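Local coordinates for protein sulfate transporter 4.1, chloroplastic (PDB 7LHV) that carries sulfate across the membrane together with protons, as a secondary active symporter of the SLC26A/SulP family, at residues 202-207 and 486-491; 153-158 and 338-343; 343-348 and 367-372; 497-502 and 539-544. All blocks are in the same frame, centred on the assembly; numbering follows the deposited sequence.

Contact 1. Residues 202-207 and 486-491. With S1P ((2S,3R,4E)-2-amino-3-hydroxyoctadec-4-en-1-yl dihydrogen phosphate), chain F.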
# COMPACT_ATOMS: atom_id res chain seq x y z
N ARG A 202 -3.69 3.22 -10.03
CA ARG A 202 -5.02 2.78 -10.42
C ARG A 202 -5.63 1.77 -9.46
O ARG A 202 -6.72 1.25 -9.76
CB ARG A 202 -4.98 2.20 -11.84
CG ARG A 202 -4.40 3.15 -12.86
CD ARG A 202 -4.44 2.56 -14.26
NE ARG A 202 -3.40 3.13 -15.11
CZ ARG A 202 -3.44 4.34 -15.64
NH1 ARG A 202 -4.48 5.14 -15.45
NH2 ARG A 202 -2.42 4.77 -16.38
N PHE A 203 -4.99 1.46 -8.34
CA PHE A 203 -5.62 0.62 -7.33
C PHE A 203 -6.65 1.38 -6.50
O PHE A 203 -7.39 0.74 -5.75
CB PHE A 203 -4.56 0.01 -6.41
CG PHE A 203 -3.99 0.99 -5.41
CD1 PHE A 203 -2.89 1.76 -5.73
CD2 PHE A 203 -4.55 1.12 -4.15
CE1 PHE A 203 -2.37 2.65 -4.83
CE2 PHE A 203 -4.03 2.01 -3.25
CZ PHE A 203 -2.94 2.78 -3.58
N ILE A 204 -6.71 2.70 -6.62
CA ILE A 204 -7.63 3.49 -5.82
C ILE A 204 -9.05 3.27 -6.32
O ILE A 204 -9.32 3.37 -7.53
CB ILE A 204 -7.25 4.97 -5.85
CG1 ILE A 204 -5.82 5.15 -5.35
CG2 ILE A 204 -8.20 5.79 -5.01
CD1 ILE A 204 -5.26 6.53 -5.58
N SER A 205 -9.96 2.96 -5.41
CA SER A 205 -11.33 2.63 -5.78
C SER A 205 -12.03 3.85 -6.37
O SER A 205 -11.71 5.00 -6.05
CB SER A 205 -12.11 2.11 -4.58
OG SER A 205 -12.29 3.13 -3.61
N HIS A 206 -12.99 3.59 -7.25
CA HIS A 206 -13.73 4.69 -7.87
C HIS A 206 -14.63 5.39 -6.86
O HIS A 206 -14.95 6.57 -7.04
CB HIS A 206 -14.56 4.17 -9.05
CG HIS A 206 -15.36 5.24 -9.73
ND1 HIS A 206 -14.77 6.31 -10.38
CD2 HIS A 206 -16.69 5.41 -9.86
CE1 HIS A 206 -15.71 7.08 -10.88
NE2 HIS A 206 -16.89 6.56 -10.58
N SER A 207 -15.06 4.70 -5.81
CA SER A 207 -15.87 5.34 -4.78
C SER A 207 -15.09 6.43 -4.06
O SER A 207 -15.63 7.50 -3.77
CB SER A 207 -16.38 4.30 -3.79
OG SER A 207 -16.98 3.21 -4.46
N GLY A 486 -5.21 5.74 1.90
CA GLY A 486 -4.93 4.79 2.96
C GLY A 486 -5.99 3.72 3.08
O GLY A 486 -5.67 2.55 3.30
N PHE A 487 -7.26 4.10 2.95
CA PHE A 487 -8.33 3.10 3.02
C PHE A 487 -8.30 2.17 1.81
O PHE A 487 -8.54 0.97 1.94
CB PHE A 487 -9.68 3.80 3.14
CG PHE A 487 -10.16 3.93 4.55
CD1 PHE A 487 -10.69 2.84 5.22
CD2 PHE A 487 -10.06 5.14 5.22
CE1 PHE A 487 -11.12 2.96 6.53
CE2 PHE A 487 -10.49 5.26 6.52
CZ PHE A 487 -11.03 4.18 7.18
N SER A 488 -8.00 2.71 0.62
CA SER A 488 -7.85 1.85 -0.54
C SER A 488 -6.71 0.86 -0.36
O SER A 488 -6.84 -0.33 -0.68
CB SER A 488 -7.64 2.70 -1.79
OG SER A 488 -8.81 3.42 -2.12
N LEU A 489 -5.57 1.33 0.17
CA LEU A 489 -4.45 0.44 0.44
C LEU A 489 -4.82 -0.60 1.49
O LEU A 489 -4.43 -1.77 1.37
CB LEU A 489 -3.23 1.23 0.88
CG LEU A 489 -2.26 1.64 -0.21
CD1 LEU A 489 -1.15 2.50 0.36
CD2 LEU A 489 -1.69 0.41 -0.89
N ALA A 490 -5.54 -0.19 2.53
CA ALA A 490 -5.94 -1.13 3.57
C ALA A 490 -6.82 -2.23 3.00
O ALA A 490 -6.66 -3.40 3.34
CB ALA A 490 -6.66 -0.40 4.70
N PHE A 491 -7.75 -1.87 2.11
CA PHE A 491 -8.64 -2.88 1.55
C PHE A 491 -7.90 -3.77 0.55
O PHE A 491 -8.18 -4.97 0.47
CB PHE A 491 -9.85 -2.20 0.92
CG PHE A 491 -10.94 -1.92 1.91
CD1 PHE A 491 -11.66 -2.95 2.48
CD2 PHE A 491 -11.22 -0.62 2.29
CE1 PHE A 491 -12.65 -2.69 3.40
CE2 PHE A 491 -12.21 -0.36 3.21
CZ PHE A 491 -12.93 -1.40 3.76
C1 S1P F . -11.67 -2.76 8.88
O1 S1P F . -11.46 -4.13 8.49
C2 S1P F . -11.10 -2.02 7.70
N2 S1P F . -10.30 -2.94 6.90
C3 S1P F . -10.16 -0.87 8.06
O3 S1P F . -9.05 -1.02 7.17
C4 S1P F . -9.68 -0.91 9.47
C5 S1P F . -8.94 0.02 10.05
C6 S1P F . -8.39 1.29 9.50
C7 S1P F . -7.10 1.15 8.72
C8 S1P F . -7.07 2.06 7.52
C9 S1P F . -5.86 2.96 7.45
C10 S1P F . -4.65 2.28 6.85
C11 S1P F . -3.49 3.20 6.58
C12 S1P F . -2.41 2.59 5.70
C13 S1P F . -2.77 1.24 5.16
C14 S1P F . -1.58 0.38 4.80
C15 S1P F . -0.27 1.11 4.85
C16 S1P F . 0.83 0.37 5.60
P22 S1P F . -12.48 -5.09 7.74
O23 S1P F . -13.88 -4.63 8.04
O24 S1P F . -12.23 -4.89 6.28
O25 S1P F . -12.23 -6.46 8.15

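Contact 2. Residues 153-158 and 338-343. With SO4 (sulfate ion), chain D.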
# COMPACT_ATOMS: atom_id res chain seq x y z
N ALA A 153 -11.81 22.12 -13.16
CA ALA A 153 -12.18 22.61 -11.84
C ALA A 153 -11.29 22.03 -10.75
O ALA A 153 -10.82 22.76 -9.87
CB ALA A 153 -13.65 22.30 -11.56
N LEU A 154 -11.02 20.73 -10.81
CA LEU A 154 -10.30 20.07 -9.72
C LEU A 154 -8.84 20.50 -9.69
O LEU A 154 -8.29 20.80 -8.62
CB LEU A 154 -10.42 18.55 -9.85
CG LEU A 154 -9.85 17.74 -8.69
CD1 LEU A 154 -10.53 18.15 -7.40
CD2 LEU A 154 -10.04 16.26 -8.95
N VAL A 155 -8.18 20.51 -10.84
CA VAL A 155 -6.77 20.91 -10.88
C VAL A 155 -6.63 22.38 -10.50
O VAL A 155 -5.67 22.76 -9.81
CB VAL A 155 -6.17 20.61 -12.26
CG1 VAL A 155 -4.86 21.34 -12.45
CG2 VAL A 155 -5.96 19.12 -12.43
N SER A 156 -7.57 23.22 -10.92
CA SER A 156 -7.55 24.62 -10.50
C SER A 156 -7.71 24.75 -8.99
O SER A 156 -7.04 25.57 -8.36
CB SER A 156 -8.64 25.40 -11.23
OG SER A 156 -8.38 25.46 -12.62
N LEU A 157 -8.59 23.95 -8.40
CA LEU A 157 -8.76 23.97 -6.95
C LEU A 157 -7.48 23.54 -6.24
O LEU A 157 -7.08 24.15 -5.24
CB LEU A 157 -9.92 23.07 -6.54
CG LEU A 157 -10.06 22.82 -5.04
CD1 LEU A 157 -10.47 24.08 -4.32
CD2 LEU A 157 -11.06 21.71 -4.80
N LEU A 158 -6.82 22.49 -6.74
CA LEU A 158 -5.59 22.03 -6.11
C LEU A 158 -4.48 23.07 -6.24
O LEU A 158 -3.70 23.29 -5.30
CB LEU A 158 -5.15 20.70 -6.72
CG LEU A 158 -6.13 19.55 -6.55
CD1 LEU A 158 -5.64 18.32 -7.28
CD2 LEU A 158 -6.36 19.25 -5.09
N ALA A 338 2.70 15.75 -7.39
CA ALA A 338 2.30 14.35 -7.44
C ALA A 338 0.78 14.21 -7.45
O ALA A 338 0.22 13.51 -8.30
CB ALA A 338 2.90 13.59 -6.25
N LEU A 339 0.11 14.92 -6.54
CA LEU A 339 -1.34 14.79 -6.42
C LEU A 339 -2.03 15.11 -7.73
O LEU A 339 -2.82 14.30 -8.25
CB LEU A 339 -1.85 15.71 -5.30
CG LEU A 339 -3.36 15.85 -5.13
CD1 LEU A 339 -4.01 14.50 -4.91
CD2 LEU A 339 -3.65 16.77 -3.97
N ILE A 340 -1.72 16.26 -8.32
CA ILE A 340 -2.28 16.61 -9.62
C ILE A 340 -1.95 15.53 -10.63
O ILE A 340 -2.83 15.08 -11.39
CB ILE A 340 -1.76 17.99 -10.07
CG1 ILE A 340 -2.42 19.11 -9.27
CG2 ILE A 340 -2.00 18.19 -11.55
CD1 ILE A 340 -1.77 20.45 -9.46
N THR A 341 -0.71 15.06 -10.64
CA THR A 341 -0.33 13.99 -11.56
C THR A 341 -1.21 12.76 -11.34
O THR A 341 -1.68 12.15 -12.31
CB THR A 341 1.14 13.63 -11.39
OG1 THR A 341 1.95 14.78 -11.68
CG2 THR A 341 1.52 12.50 -12.33
N GLY A 342 -1.46 12.42 -10.08
CA GLY A 342 -2.34 11.30 -9.81
C GLY A 342 -3.70 11.48 -10.45
O GLY A 342 -4.25 10.55 -11.04
N VAL A 343 -4.24 12.70 -10.38
CA VAL A 343 -5.51 12.99 -11.04
C VAL A 343 -5.42 12.65 -12.52
O VAL A 343 -6.28 11.95 -13.07
CB VAL A 343 -5.90 14.46 -10.82
CG1 VAL A 343 -7.01 14.86 -11.77
CG2 VAL A 343 -6.31 14.69 -9.38
S SO4 D . -14.38 19.75 -15.85
O1 SO4 D . -15.82 19.55 -15.80
O2 SO4 D . -13.73 18.51 -16.27
O3 SO4 D . -13.89 20.11 -14.53
O4 SO4 D . -14.06 20.82 -16.80

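Contact 3. Residues 343-348 and 367-372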
# COMPACT_ATOMS: atom_id res chain seq x y z
N VAL A 343 -4.24 12.70 -10.38
CA VAL A 343 -5.51 12.99 -11.04
C VAL A 343 -5.42 12.65 -12.52
O VAL A 343 -6.28 11.95 -13.07
CB VAL A 343 -5.90 14.46 -10.82
CG1 VAL A 343 -7.01 14.86 -11.77
CG2 VAL A 343 -6.31 14.69 -9.38
N ALA A 344 -4.34 13.09 -13.17
CA ALA A 344 -4.18 12.80 -14.59
C ALA A 344 -4.11 11.30 -14.85
O ALA A 344 -4.57 10.83 -15.89
CB ALA A 344 -2.93 13.49 -15.13
N ILE A 345 -3.54 10.54 -13.91
CA ILE A 345 -3.50 9.09 -14.08
C ILE A 345 -4.89 8.50 -13.91
O ILE A 345 -5.27 7.55 -14.61
CB ILE A 345 -2.49 8.47 -13.11
CG1 ILE A 345 -1.07 8.93 -13.45
CG2 ILE A 345 -2.56 6.96 -13.15
CD1 ILE A 345 -0.05 8.55 -12.42
N LEU A 346 -5.68 9.06 -13.00
CA LEU A 346 -6.95 8.44 -12.64
C LEU A 346 -8.12 8.94 -13.47
O LEU A 346 -9.01 8.16 -13.82
CB LEU A 346 -7.23 8.66 -11.15
CG LEU A 346 -6.31 7.91 -10.19
CD1 LEU A 346 -6.60 8.32 -8.76
CD2 LEU A 346 -6.47 6.41 -10.36
N GLU A 347 -8.14 10.23 -13.79
CA GLU A 347 -9.28 10.83 -14.49
C GLU A 347 -9.02 11.02 -15.98
O GLU A 347 -9.78 10.51 -16.81
CB GLU A 347 -9.64 12.17 -13.83
CG GLU A 347 -10.19 12.02 -12.43
CD GLU A 347 -10.52 13.35 -11.79
OE1 GLU A 347 -10.21 14.40 -12.40
OE2 GLU A 347 -11.09 13.35 -10.68
N SER A 348 -7.97 11.76 -16.34
CA SER A 348 -7.73 12.08 -17.74
C SER A 348 -7.48 10.83 -18.57
O SER A 348 -8.02 10.68 -19.68
CB SER A 348 -6.56 13.05 -17.87
OG SER A 348 -6.10 13.12 -19.21
N SER A 367 1.53 6.20 -23.31
CA SER A 367 1.76 7.25 -24.29
C SER A 367 0.86 8.45 -24.01
O SER A 367 1.25 9.60 -24.27
CB SER A 367 1.52 6.72 -25.70
OG SER A 367 2.41 5.66 -26.00
N GLU A 368 -0.34 8.21 -23.48
CA GLU A 368 -1.21 9.32 -23.12
C GLU A 368 -0.62 10.15 -21.99
O GLU A 368 -0.65 11.39 -22.04
CB GLU A 368 -2.60 8.80 -22.74
CG GLU A 368 -3.50 9.86 -22.16
CD GLU A 368 -4.03 10.82 -23.21
OE1 GLU A 368 -3.90 10.52 -24.41
OE2 GLU A 368 -4.56 11.88 -22.82
N LEU A 369 -0.07 9.50 -20.97
CA LEU A 369 0.59 10.24 -19.90
C LEU A 369 1.82 10.98 -20.42
O LEU A 369 2.09 12.11 -19.99
CB LEU A 369 0.99 9.30 -18.76
CG LEU A 369 -0.08 9.03 -17.71
CD1 LEU A 369 0.38 7.93 -16.77
CD2 LEU A 369 -0.36 10.31 -16.94
N PHE A 370 2.57 10.37 -21.33
CA PHE A 370 3.72 11.06 -21.89
C PHE A 370 3.29 12.30 -22.67
O PHE A 370 3.93 13.35 -22.58
CB PHE A 370 4.53 10.11 -22.78
CG PHE A 370 5.77 10.73 -23.35
CD1 PHE A 370 6.92 10.82 -22.59
CD2 PHE A 370 5.79 11.22 -24.64
CE1 PHE A 370 8.06 11.39 -23.10
CE2 PHE A 370 6.94 11.79 -25.16
CZ PHE A 370 8.07 11.87 -24.39
N GLY A 371 2.19 12.19 -23.42
CA GLY A 371 1.68 13.35 -24.15
C GLY A 371 1.21 14.45 -23.22
O GLY A 371 1.47 15.63 -23.47
N LEU A 372 0.50 14.08 -22.15
CA LEU A 372 0.09 15.08 -21.16
C LEU A 372 1.30 15.76 -20.54
O LEU A 372 1.30 16.98 -20.34
CB LEU A 372 -0.77 14.44 -20.08
CG LEU A 372 -2.15 13.93 -20.45
CD1 LEU A 372 -2.78 13.22 -19.28
CD2 LEU A 372 -3.01 15.09 -20.89

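Contact 4. Residues 497-502 and 539-544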
# COMPACT_ATOMS: atom_id res chain seq x y z
N ALA A 497 -4.29 -10.48 1.76
CA ALA A 497 -3.90 -11.25 2.93
C ALA A 497 -4.93 -12.28 3.36
O ALA A 497 -4.70 -12.99 4.34
CB ALA A 497 -3.61 -10.30 4.10
N ASN A 498 -6.06 -12.39 2.67
CA ASN A 498 -7.10 -13.36 3.01
C ASN A 498 -7.51 -14.13 1.76
O ASN A 498 -8.63 -13.98 1.26
CB ASN A 498 -8.31 -12.68 3.65
CG ASN A 498 -7.99 -12.06 4.99
OD1 ASN A 498 -7.20 -12.60 5.76
ND2 ASN A 498 -8.60 -10.92 5.27
N PRO A 499 -6.63 -14.98 1.24
CA PRO A 499 -6.98 -15.78 0.07
C PRO A 499 -8.00 -16.85 0.41
O PRO A 499 -8.14 -17.29 1.56
CB PRO A 499 -5.65 -16.40 -0.36
CG PRO A 499 -4.89 -16.50 0.90
CD PRO A 499 -5.27 -15.29 1.71
N HIS A 500 -8.74 -17.27 -0.61
CA HIS A 500 -9.75 -18.31 -0.44
C HIS A 500 -9.09 -19.68 -0.49
O HIS A 500 -8.31 -19.97 -1.41
CB HIS A 500 -10.82 -18.19 -1.52
CG HIS A 500 -11.99 -19.11 -1.30
ND1 HIS A 500 -12.24 -20.19 -2.12
CD2 HIS A 500 -12.97 -19.10 -0.37
CE1 HIS A 500 -13.33 -20.81 -1.70
NE2 HIS A 500 -13.79 -20.18 -0.64
N ILE A 501 -9.39 -20.52 0.50
CA ILE A 501 -8.87 -21.87 0.58
C ILE A 501 -10.06 -22.82 0.68
O ILE A 501 -10.94 -22.64 1.52
CB ILE A 501 -7.93 -22.04 1.79
CG1 ILE A 501 -6.59 -21.36 1.50
CG2 ILE A 501 -7.74 -23.50 2.13
CD1 ILE A 501 -5.65 -21.35 2.68
N ALA A 502 -10.07 -23.83 -0.19
CA ALA A 502 -11.22 -24.72 -0.33
C ALA A 502 -10.88 -26.12 0.16
O ALA A 502 -9.84 -26.67 -0.19
CB ALA A 502 -11.69 -24.78 -1.78
N PHE A 539 4.53 -13.55 -0.69
CA PHE A 539 4.83 -13.10 0.66
C PHE A 539 3.65 -12.45 1.36
O PHE A 539 3.62 -12.42 2.60
CB PHE A 539 6.02 -12.13 0.65
CG PHE A 539 5.84 -10.96 -0.27
CD1 PHE A 539 5.22 -9.81 0.16
CD2 PHE A 539 6.33 -11.01 -1.57
CE1 PHE A 539 5.07 -8.73 -0.68
CE2 PHE A 539 6.17 -9.93 -2.41
CZ PHE A 539 5.54 -8.79 -1.97
N ALA A 540 2.68 -11.93 0.62
CA ALA A 540 1.57 -11.22 1.26
C ALA A 540 0.60 -12.18 1.92
O ALA A 540 0.13 -11.92 3.04
CB ALA A 540 0.85 -10.34 0.25
N ASN A 541 0.26 -13.28 1.27
CA ASN A 541 -0.76 -14.20 1.77
C ASN A 541 -0.17 -15.46 2.39
O ASN A 541 -0.92 -16.40 2.65
CB ASN A 541 -1.74 -14.57 0.67
CG ASN A 541 -1.06 -15.08 -0.58
OD1 ASN A 541 0.11 -15.45 -0.56
ND2 ASN A 541 -1.79 -15.10 -1.69
N ILE A 542 1.14 -15.51 2.62
CA ILE A 542 1.74 -16.73 3.15
C ILE A 542 1.37 -16.94 4.61
O ILE A 542 1.25 -18.09 5.06
CB ILE A 542 3.26 -16.71 2.94
CG1 ILE A 542 3.83 -18.10 3.18
CG2 ILE A 542 3.93 -15.69 3.84
CD1 ILE A 542 3.09 -19.19 2.45
N SER A 543 1.18 -15.87 5.38
CA SER A 543 0.84 -16.02 6.79
C SER A 543 -0.55 -16.63 6.96
O SER A 543 -0.74 -17.52 7.80
CB SER A 543 0.92 -14.67 7.50
OG SER A 543 2.23 -14.14 7.41
N TYR A 544 -1.53 -16.17 6.18
CA TYR A 544 -2.87 -16.73 6.27
C TYR A 544 -2.88 -18.20 5.88
O TYR A 544 -3.55 -19.01 6.51
CB TYR A 544 -3.83 -15.93 5.38
CG TYR A 544 -5.25 -16.43 5.40
CD1 TYR A 544 -6.15 -16.00 6.37
CD2 TYR A 544 -5.71 -17.32 4.44
CE1 TYR A 544 -7.45 -16.46 6.39
CE2 TYR A 544 -7.01 -17.78 4.45
CZ TYR A 544 -7.87 -17.35 5.43
OH TYR A 544 -9.17 -17.80 5.43

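Contact 1. Residues 202-207 and 486-491
F203 lies against L489 and S488 where the chain leading into helix 206-229 passes helix 477-496, a case of one aromatic ring set against two neighbouring residues of a helix. The ring can be followed outward. From CB, a chi1 of 75° sets CG between the backbone N and the carbonyl carbon, which swings the ring across to the helix. CD2 comes to S488 CB at 4.2 Å; CE2, farther out, reaches L489 CG at 3.5 Å; and CZ at the tip stays beside the same carbon at 3.6 Å. L489 meets the ring obliquely, while I204 CG1 lies over the ring centre, 4.1 Å above its plane. S488 OG faces S205 N but spends its hydrogen bond on G484 O of its own helix. An alanine in place of F203 would remove the ring, and L489 would probably lose an apolar partner on this side and be freer to turn. F203 also packs on I493 of the second subunit. Elsewhere on the helix, S1P lays C8 over a face of F487 and brings O3 to A490 CB at 3.5 Å. With the serine satisfied locally, cohesion across this buried contact rests on apolar packing beside a lipid site.

Contact 2. Residues 153-158 and 338-343
Only aliphatic carbons meet where L154, V155 and L158 face L339, I340 and V343, although a sulfate ion is held at the very start of the first helix. The two segments run almost exactly antiparallel, at 175°, with axes 10.5 Å apart. L158 has the most contacts. Its CG lies anti to the carbonyl carbon (chi1 -61°), and the extended chain then sets its two methyls against the other helix: CD2 touches L339 CD2 at 3.8 Å, and CD1, 3.9 Å from I340 CG1, also lies near L339 and V343. L158 crosses L339 at about a right angle but slides past I340 in the opposite direction. One turn back, V155 CG2 meets I340 CG2 at 4.2 Å, and L154 CD2 comes obliquely to V343 CG2 at 4.1 Å. L339 is also touched by a bound S1P molecule. At the helix start, A153 N donates a nearly straight bond (171°) to sulfate O3 at 3.2 Å, while F391 N and S392 OG hold the same ion. Anion binding at the N-terminal ends of helices 153-166 and 391-399, each preceded by a short strand, is consistent with the substrate site of SLC26 transporters.

Contact 3. Residues 343-348 and 367-372
Helices 343-348 and 367-372 cross steeply, their N-to-C directions 122° apart and their axes 10.7 Å from each other at closest approach, with I345 and L369 the nearest residues by CA; the first helix widens into a pi-type turn at 344-348. I345 offers the flank of its chain and not its tip: CG1 sits against both methyls of L369, 3.8 Å from CD1, with the two side chains at roughly a right angle. L369 can present the fork in this way because its CG stands anti to the carbonyl carbon (chi1 -86°). A344, with just a methyl to give, meets L372 CD1 with its CB at 4.2 Å. The same L372 CD1 lies beside the hydroxyl of S348, 3.3 Å from OG, so a single leucine methyl bridges an alanine and a serine on successive turns. E368 approaches from the other helix, but OE2 remains 4.1 Å from S348 OG, too far for a bond. Its carboxylate is engaged elsewhere: OE2 is hydrogen-bonded to Y138 OH, and OE1 takes a weak bond from S144 N. E189 of helix 173-194 touches both A344 and L372 at the border of this packing. The chemistry implies a division of labour, in which apolar packing, with one serine hydroxyl among it, joins the helices, while the buried acid at its margin ties helix 365-381 to other parts of the membrane domain.

Contact 4. Residues 497-502 and 539-544
The passage from the last transmembrane helix, 477-496, into the STAS domain is packed against the start of helix 542-560, chiefly by P499 and N498 lying on Y544. The tyrosine does most of the touching. With CG anti to the backbone N (chi1 -180°), its ring lies against residues 497-501, and N498 CA sits over one face, 4.2 Å above the ring centre. P499 slides past it in the opposite direction, bringing CD to 3.4 Å from Y544 CD2, while the proline carbonyl comes obliquely to the ring, O to CE2 3.1 Å. Nearer the backbone, A497 O is 3.2 Å from Y544 CB. I501 CD1 also comes obliquely to the ring, 4.2 Å from CE2. I501 belongs to strand 501-504, an outermost strand of the mixed STAS sheet within this chain, paired antiparallel with 527-533, and helix 542-560 follows the second of these strands. The phenol OH is hydrogen-bonded to R548 NH1 one turn along that helix. A serine in place of Y544 would take away the ring and probably leave P499 and I501 facing a gap, with R548 deprived of its phenol partner. P499 has a second neighbour in N541, whose CB lies 3.7 Å from CG of the proline. N541 occupies the N-cap position without capping the helix: its amide is turned back to the preceding loop, where OD1 accepts from Y538 N and ND2 donates to P536 O.

Overall arrangement
Contacts 1, 2 and 3 form a chain of packing within the membrane domain. Contacts 2 and 3 share V343 on helix 330-358, their centres 12 Å apart, and L154 CD2 of one lies 3.5 Å from E347 OE2 of the other. Contact 3 touches contact 1 through R202, whose NH1 is 2.7 Å from I345 O, and through I204 on L346. The sulfate sits at the N-terminal end of helix 153-166 in contact 2, whereas S1P molecules touch residues of contacts 1, 2 and 3. Contact 4 lies far from contacts 2 and 3, its centre about 36 Å from that of contact 2, but only about 19 Å from that of contact 1. Contacts 1 and 4 meet across the dimer, F539 packing on F203 of the second subunit.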